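Long-range contacts in N-acylethanolamine-hydrolyzing acid amidase subunit beta (Caenorhabditis elegans, PDB 6DY3), which probably hydrolyses bioactive fatty acid amides such as N-palmitoylethanolamine to ethanolamine and free fatty acids, as one subunit of an alpha-beta heterodimer made by autocatalytic cleavage: residues Ser3-Asn8 against Tyr123-Gly128; Thr105-Val110 against Lys131-Val136. One frame throughout, in Å; residues are numbered along the deposited sequence.

Overall arrangement
Both interactions use the seven-stranded sheet of this Ntn-hydrolase sandwich, on its two faces. Interaction 1 joins the inner face of strand 122-127 to strand 2-7 of the five-stranded sheet. Interaction 2 sets helix 106-113 against the start of strand 134-139, on the outer face. Their centres lie about 9 Å apart. The segments touch through two probable hydrogen bonds: Gly128 N to Glu133 O at 2.7 Å, and Gln7 OE1 to Asn132 N at 2.9 Å. Interaction 1 is the one near the catalytic centre. The Ser3 side chain is about 6 Å from that of Cys1, the probable nucleophile. Interaction 2 lies away from the catalytic centre.

Interaction 1 of 2, residues Ser3-Asn8 against Tyr123-Gly128; sequences SIVAQN and YIIVAG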
ATOM      1  N   SER B   3      -1.125   4.166   8.961  1.00 26.60           N
ATOM      2  CA  SER B   3       0.306   4.223   8.706  1.00 27.88           C
ATOM      3  C   SER B   3       0.950   5.105   9.758  1.00 27.67           C
ATOM      4  O   SER B   3       0.494   6.228   9.995  1.00 27.29           O
ATOM      5  CB  SER B   3       0.600   4.765   7.307  1.00 28.15           C
ATOM      6  OG  SER B   3       0.218   3.827   6.317  1.00 30.49           O
ATOM      7  N   ILE B   4       2.026   4.609  10.360  1.00 29.58           N
ATOM      8  CA  ILE B   4       2.731   5.308  11.424  1.00 31.28           C
ATOM      9  C   ILE B   4       4.209   5.341  11.077  1.00 30.07           C
ATOM     10  O   ILE B   4       4.758   4.357  10.572  1.00 30.48           O
ATOM     11  CB  ILE B   4       2.518   4.638  12.798  1.00 31.26           C
ATOM     12  CG1 ILE B   4       1.025   4.471  13.087  1.00 29.57           C
ATOM     13  CG2 ILE B   4       3.200   5.456  13.901  1.00 30.56           C
ATOM     14  CD1 ILE B   4       0.733   3.668  14.352  1.00 30.23           C
ATOM     15  N   VAL B   5       4.841   6.486  11.328  1.00 30.93           N
ATOM     16  CA  VAL B   5       6.286   6.641  11.236  1.00 34.61           C
ATOM     17  C   VAL B   5       6.764   7.325  12.507  1.00 35.94           C
ATOM     18  O   VAL B   5       6.190   8.338  12.920  1.00 36.26           O
ATOM     19  CB  VAL B   5       6.695   7.447   9.990  1.00 36.25           C
ATOM     20  CG1 VAL B   5       8.137   7.964  10.119  1.00 42.75           C
ATOM     21  CG2 VAL B   5       6.562   6.576   8.762  1.00 37.76           C
ATOM     22  N   ALA B   6       7.817   6.779  13.119  1.00 35.92           N
ATOM     23  CA  ALA B   6       8.348   7.305  14.371  1.00 39.92           C
ATOM     24  C   ALA B   6       9.867   7.216  14.378  1.00 40.88           C
ATOM     25  O   ALA B   6      10.443   6.237  13.893  1.00 37.74           O
ATOM     26  CB  ALA B   6       7.780   6.548  15.584  1.00 37.74           C
ATOM     27  N   GLN B   7      10.514   8.242  14.931  1.00 43.88           N
ATOM     28  CA  GLN B   7      11.960   8.246  15.119  1.00 48.70           C
ATOM     29  C   GLN B   7      12.262   8.314  16.611  1.00 49.48           C
ATOM     30  O   GLN B   7      11.850   9.262  17.289  1.00 52.02           O
ATOM     31  CB  GLN B   7      12.611   9.414  14.377  1.00 47.97           C
ATOM     32  CG  GLN B   7      14.122   9.370  14.421  1.00 49.99           C
ATOM     33  CD  GLN B   7      14.775  10.485  13.635  1.00 51.76           C
ATOM     34  OE1 GLN B   7      14.120  11.415  13.168  1.00 50.25           O
ATOM     35  NE2 GLN B   7      16.080  10.381  13.464  1.00 55.59           N
ATOM     36  N   ASN B   8      12.975   7.312  17.119  1.00 42.94           N
ATOM     37  CA  ASN B   8      13.247   7.252  18.546  1.00 42.34           C
ATOM     38  C   ASN B   8      14.417   8.168  18.894  1.00 48.38           C
ATOM     39  O   ASN B   8      14.981   8.861  18.042  1.00 45.57           O
ATOM     40  CB  ASN B   8      13.513   5.811  18.981  1.00 41.48           C
ATOM     41  CG  ASN B   8      14.722   5.203  18.302  1.00 43.67           C
ATOM     42  OD1 ASN B   8      15.565   5.907  17.749  1.00 46.72           O
ATOM     43  ND2 ASN B   8      14.821   3.883  18.354  1.00 43.64           N
ATOM     44  N   TYR B 123      -2.751   9.466   1.052  1.00 30.16           N
ATOM     45  CA  TYR B 123      -1.645   9.816   1.929  1.00 32.73           C
ATOM     46  C   TYR B 123      -0.505   8.856   1.644  1.00 31.13           C
ATOM     47  O   TYR B 123      -0.669   7.639   1.775  1.00 29.05           O
ATOM     48  CB  TYR B 123      -2.043   9.729   3.398  1.00 35.48           C
ATOM     49  CG  TYR B 123      -3.087  10.729   3.834  1.00 38.06           C
ATOM     50  CD1 TYR B 123      -2.782  12.082   3.935  1.00 36.97           C
ATOM     51  CD2 TYR B 123      -4.370  10.317   4.179  1.00 35.27           C
ATOM     52  CE1 TYR B 123      -3.730  12.995   4.350  1.00 37.43           C
ATOM     53  CE2 TYR B 123      -5.321  11.226   4.598  1.00 35.83           C
ATOM     54  CZ  TYR B 123      -4.996  12.561   4.681  1.00 37.15           C
ATOM     55  OH  TYR B 123      -5.944  13.464   5.099  1.00 39.75           O
ATOM     56  N   ILE B 124       0.648   9.404   1.277  1.00 30.95           N
ATOM     57  CA  ILE B 124       1.858   8.623   1.053  1.00 28.79           C
ATOM     58  C   ILE B 124       2.778   8.870   2.239  1.00 28.61           C
ATOM     59  O   ILE B 124       3.204  10.008   2.481  1.00 30.57           O
ATOM     60  CB  ILE B 124       2.537   8.994  -0.275  1.00 28.74           C
ATOM     61  CG1 ILE B 124       1.573   8.749  -1.439  1.00 30.25           C
ATOM     62  CG2 ILE B 124       3.814   8.189  -0.455  1.00 30.52           C
ATOM     63  CD1 ILE B 124       2.079   9.213  -2.783  1.00 31.41           C
ATOM     64  N   ILE B 125       3.077   7.810   2.981  1.00 26.13           N
ATOM     65  CA  ILE B 125       3.912   7.881   4.175  1.00 27.19           C
ATOM     66  C   ILE B 125       5.259   7.269   3.828  1.00 26.68           C
ATOM     67  O   ILE B 125       5.331   6.111   3.402  1.00 25.93           O
ATOM     68  CB  ILE B 125       3.261   7.157   5.365  1.00 27.48           C
ATOM     69  CG1 ILE B 125       1.969   7.866   5.790  1.00 28.64           C
ATOM     70  CG2 ILE B 125       4.226   7.066   6.536  1.00 26.67           C
ATOM     71  CD1 ILE B 125       0.732   7.445   5.019  1.00 27.50           C
ATOM     72  N   VAL B 126       6.324   8.040   4.023  1.00 32.99           N
ATOM     73  CA  VAL B 126       7.670   7.631   3.650  1.00 39.29           C
ATOM     74  C   VAL B 126       8.560   7.713   4.882  1.00 39.55           C
ATOM     75  O   VAL B 126       8.496   8.686   5.644  1.00 37.91           O
ATOM     76  CB  VAL B 126       8.233   8.508   2.509  1.00 42.44           C
ATOM     77  CG1 VAL B 126       9.511   7.896   1.943  1.00 44.47           C
ATOM     78  CG2 VAL B 126       7.195   8.704   1.414  1.00 43.22           C
ATOM     79  N   ALA B 127       9.393   6.692   5.071  1.00 38.99           N
ATOM     80  CA  ALA B 127      10.321   6.620   6.188  1.00 39.28           C
ATOM     81  C   ALA B 127      11.739   6.442   5.664  1.00 42.07           C
ATOM     82  O   ALA B 127      11.970   5.682   4.718  1.00 42.74           O
ATOM     83  CB  ALA B 127       9.958   5.467   7.127  1.00 34.54           C
ATOM     84  N   GLY B 128      12.687   7.140   6.284  1.00 44.00           N
ATOM     85  CA  GLY B 128      14.065   7.113   5.833  1.00 45.89           C
ATOM     86  C   GLY B 128      15.039   6.570   6.858  1.00 44.85           C
ATOM     87  O   GLY B 128      14.698   5.692   7.657  1.00 42.14           O
TER
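The contact belongs to the middle of the Ntn-hydrolase sandwich, where Ser3 and Val5 of one sheet meet Ile125 and Ala127 of the other. All four are buried and turn their CB atoms toward the opposite strand. The axes of strands 3-7 and 123-127 approach to 7.6 Å and run in nearly the same direction, 29° apart. The spacing is consistent with the small side chains of Ser3 and Ala127 at two of the four positions.

Ile125 lies between the two residues of the first strand. Its CG2 branch, anti to the backbone N, meets Val5 CG2 at 3.3 Å. The Val5 and Ile125 side chains run alongside each other in opposite directions. The other branch of Ile125 goes to Ser3: CD1 lies 3.5 Å from Ser3 CB, and CG1 lies 3.7 Å from the same CB. Val5 CG1 is anti to the backbone N (chi1 163°), which places CG2 beside that N. The same CG2 also reaches Ala127 CB, at 3.9 Å. One methyl therefore serves both residues of the facing strand.

In this fold two antiparallel sheets are layered face to face, with helices outside them. The probable nucleophile, Cys1, immediately precedes the strand that carries Ser3. Ser3 turns CB to the hydrocarbon of Ile125, while its buried OG is satisfied by hydrogen bonds to Ser67 and Asn69 of strand 64-70, in the sheet of Ile125. The Ser3 side chain also touches Arg17, which is probably important for activity. His15, on the neighbouring strand 13-20, packs on both Ile125 and Ala127.

Interaction 2 of 2, residues Thr105-Val110 against Lys131-Val136; sequences TYTEAV and KNEGVV
This is a helix-on-sheet contact at the outer layer of the sandwich, with Tyr106 of helix 106-113 laid against Glu133, just before strand 134-139, and Val135 near its start. The phenol ring is held between two side chains. Glu133 CB sits over the centre of one face, 3.7 Å from the centroid, in a CH-pi contact 7° off the ring normal. Val110 CG2 covers the opposite face, nearer the rim.

The Glu133 chain runs out across the ring toward Tyr106 CB. Its carboxylate is tilted 21° from the ring plane and stacked on it, with CD 3.5 Å from Tyr106 CD2. Backbone N-H groups of Ile129 and Lys130 bind Glu133 OE1 and would help keep the carboxylate in this place. Glu133 is the centre of an inverse gamma turn just before the strand.

Helix 106-113 packs on the outer face of the seven-stranded sheet and begins here with a capping box. Thr105 OG1 accepts from Glu108 N in a weak bond of 3.3 Å, and Glu108 OE1 accepts weakly from Thr105 N. With CG anti to the backbone N (chi1 167°), Tyr106 extends from the first turn to the strand. Its OH lies 3.4 Å from Val135 CG1. That methyl also meets Val110 CG2 tip to tip at 4.0 Å. Tyr64 and Val126 of the same sheet also touch Tyr106.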
ATOM      1  N   THR B 105      17.154   6.926  -3.058  1.00 53.50           N
ATOM      2  CA  THR B 105      17.276   7.515  -1.732  1.00 50.46           C
ATOM      3  C   THR B 105      15.936   8.061  -1.255  1.00 46.26           C
ATOM      4  O   THR B 105      15.031   8.346  -2.045  1.00 42.86           O
ATOM      5  CB  THR B 105      18.328   8.635  -1.714  1.00 50.06           C
ATOM      6  OG1 THR B 105      17.942   9.679  -2.617  1.00 49.09           O
ATOM      7  CG2 THR B 105      19.686   8.094  -2.120  1.00 50.47           C
ATOM      8  N   TYR B 106      15.827   8.205   0.068  1.00 48.94           N
ATOM      9  CA  TYR B 106      14.629   8.778   0.671  1.00 45.33           C
ATOM     10  C   TYR B 106      14.283  10.111   0.025  1.00 48.30           C
ATOM     11  O   TYR B 106      13.132  10.355  -0.352  1.00 51.16           O
ATOM     12  CB  TYR B 106      14.839   8.946   2.178  1.00 41.84           C
ATOM     13  CG  TYR B 106      13.807   9.807   2.876  1.00 43.85           C
ATOM     14  CD1 TYR B 106      12.697   9.235   3.492  1.00 43.04           C
ATOM     15  CD2 TYR B 106      13.946  11.186   2.936  1.00 44.26           C
ATOM     16  CE1 TYR B 106      11.754  10.016   4.135  1.00 41.41           C
ATOM     17  CE2 TYR B 106      13.005  11.977   3.577  1.00 41.10           C
ATOM     18  CZ  TYR B 106      11.912  11.389   4.176  1.00 41.30           C
ATOM     19  OH  TYR B 106      10.974  12.173   4.820  1.00 39.82           O
ATOM     20  N   THR B 107      15.274  10.991  -0.113  1.00 50.14           N
ATOM     21  CA  THR B 107      15.014  12.311  -0.676  1.00 53.58           C
ATOM     22  C   THR B 107      14.510  12.211  -2.109  1.00 51.91           C
ATOM     23  O   THR B 107      13.644  12.988  -2.527  1.00 47.98           O
ATOM     24  CB  THR B 107      16.279  13.164  -0.610  1.00 57.97           C
ATOM     25  OG1 THR B 107      16.787  13.157   0.729  1.00 59.01           O
ATOM     26  CG2 THR B 107      15.978  14.599  -1.027  1.00 58.11           C
ATOM     27  N   GLU B 108      15.055  11.274  -2.887  1.00 55.72           N
ATOM     28  CA  GLU B 108      14.594  11.102  -4.261  1.00 59.18           C
ATOM     29  C   GLU B 108      13.159  10.596  -4.298  1.00 57.19           C
ATOM     30  O   GLU B 108      12.353  11.051  -5.120  1.00 55.80           O
ATOM     31  CB  GLU B 108      15.519  10.145  -5.011  1.00 62.27           C
ATOM     32  CG  GLU B 108      16.846  10.756  -5.414  1.00 67.01           C
ATOM     33  CD  GLU B 108      17.815   9.738  -5.992  1.00 69.59           C
ATOM     34  OE1 GLU B 108      17.866   8.597  -5.489  1.00 67.54           O
ATOM     35  OE2 GLU B 108      18.517  10.081  -6.964  1.00 73.57           O
ATOM     36  N   ALA B 109      12.817   9.664  -3.409  1.00 55.95           N
ATOM     37  CA  ALA B 109      11.464   9.121  -3.391  1.00 52.60           C
ATOM     38  C   ALA B 109      10.451  10.175  -2.961  1.00 49.03           C
ATOM     39  O   ALA B 109       9.357  10.257  -3.532  1.00 50.61           O
ATOM     40  CB  ALA B 109      11.402   7.906  -2.466  1.00 50.57           C
ATOM     41  N   VAL B 110      10.792  10.991  -1.959  1.00 42.53           N
ATOM     42  CA  VAL B 110       9.860  12.008  -1.481  1.00 41.61           C
ATOM     43  C   VAL B 110       9.548  13.016  -2.581  1.00 48.04           C
ATOM     44  O   VAL B 110       8.398  13.441  -2.745  1.00 47.81           O
ATOM     45  CB  VAL B 110      10.424  12.698  -0.224  1.00 39.99           C
ATOM     46  CG1 VAL B 110       9.540  13.871   0.197  1.00 38.87           C
ATOM     47  CG2 VAL B 110      10.549  11.703   0.919  1.00 39.84           C
ATOM     48  N   LYS B 131      18.138  11.905   9.938  1.00 52.48           N
ATOM     49  CA  LYS B 131      17.322  12.627  10.903  1.00 48.81           C
ATOM     50  C   LYS B 131      16.096  13.238  10.242  1.00 48.93           C
ATOM     51  O   LYS B 131      16.170  13.791   9.141  1.00 46.51           O
ATOM     52  CB  LYS B 131      18.149  13.715  11.580  1.00 50.97           C
ATOM     53  CG  LYS B 131      17.381  14.572  12.568  1.00 51.43           C
ATOM     54  CD  LYS B 131      18.253  15.706  13.081  1.00 55.60           C
ATOM     55  CE  LYS B 131      17.507  16.592  14.059  1.00 60.34           C
ATOM     56  NZ  LYS B 131      18.274  17.832  14.350  1.00 65.97           N
ATOM     57  N   ASN B 132      14.961  13.146  10.938  1.00 53.06           N
ATOM     58  CA  ASN B 132      13.694  13.727  10.503  1.00 49.77           C
ATOM     59  C   ASN B 132      13.256  13.200   9.145  1.00 48.28           C
ATOM     60  O   ASN B 132      12.395  13.799   8.494  1.00 52.61           O
ATOM     61  CB  ASN B 132      13.767  15.259  10.476  1.00 50.13           C
ATOM     62  CG  ASN B 132      13.630  15.874  11.860  1.00 51.92           C
ATOM     63  OD1 ASN B 132      12.920  15.353  12.721  1.00 48.87           O
ATOM     64  ND2 ASN B 132      14.314  16.987  12.080  1.00 54.91           N
ATOM     65  N   GLU B 133      13.828  12.080   8.701  1.00 44.74           N
ATOM     66  CA  GLU B 133      13.446  11.479   7.424  1.00 43.99           C
ATOM     67  C   GLU B 133      12.198  10.622   7.644  1.00 43.74           C
ATOM     68  O   GLU B 133      12.225   9.391   7.637  1.00 42.73           O
ATOM     69  CB  GLU B 133      14.595  10.678   6.831  1.00 44.51           C
ATOM     70  CG  GLU B 133      15.670  11.551   6.203  1.00 48.73           C
ATOM     71  CD  GLU B 133      16.585  10.792   5.252  1.00 49.15           C
ATOM     72  OE1 GLU B 133      16.664   9.549   5.355  1.00 47.80           O
ATOM     73  OE2 GLU B 133      17.245  11.445   4.415  1.00 49.67           O
ATOM     74  N   GLY B 134      11.091  11.320   7.883  1.00 44.70           N
ATOM     75  CA  GLY B 134       9.778  10.717   7.977  1.00 41.32           C
ATOM     76  C   GLY B 134       8.731  11.751   7.621  1.00 39.81           C
ATOM     77  O   GLY B 134       8.686  12.820   8.235  1.00 42.79           O
ATOM     78  N   VAL B 135       7.894  11.467   6.625  1.00 35.15           N
ATOM     79  CA  VAL B 135       6.979  12.468   6.095  1.00 34.30           C
ATOM     80  C   VAL B 135       5.651  11.821   5.727  1.00 32.65           C
ATOM     81  O   VAL B 135       5.593  10.665   5.299  1.00 32.56           O
ATOM     82  CB  VAL B 135       7.577  13.183   4.863  1.00 36.96           C
ATOM     83  CG1 VAL B 135       7.760  12.202   3.700  1.00 33.75           C
ATOM     84  CG2 VAL B 135       6.699  14.353   4.449  1.00 40.65           C
ATOM     85  N   VAL B 136       4.578  12.584   5.905  1.00 31.58           N
ATOM     86  CA  VAL B 136       3.278  12.266   5.332  1.00 30.02           C
ATOM     87  C   VAL B 136       3.086  13.183   4.137  1.00 31.84           C
ATOM     88  O   VAL B 136       3.156  14.409   4.273  1.00 33.17           O
ATOM     89  CB  VAL B 136       2.142  12.441   6.353  1.00 29.46           C
ATOM     90  CG1 VAL B 136       0.789  12.330   5.674  1.00 29.00           C
ATOM     91  CG2 VAL B 136       2.256  11.403   7.453  1.00 28.57           C
TER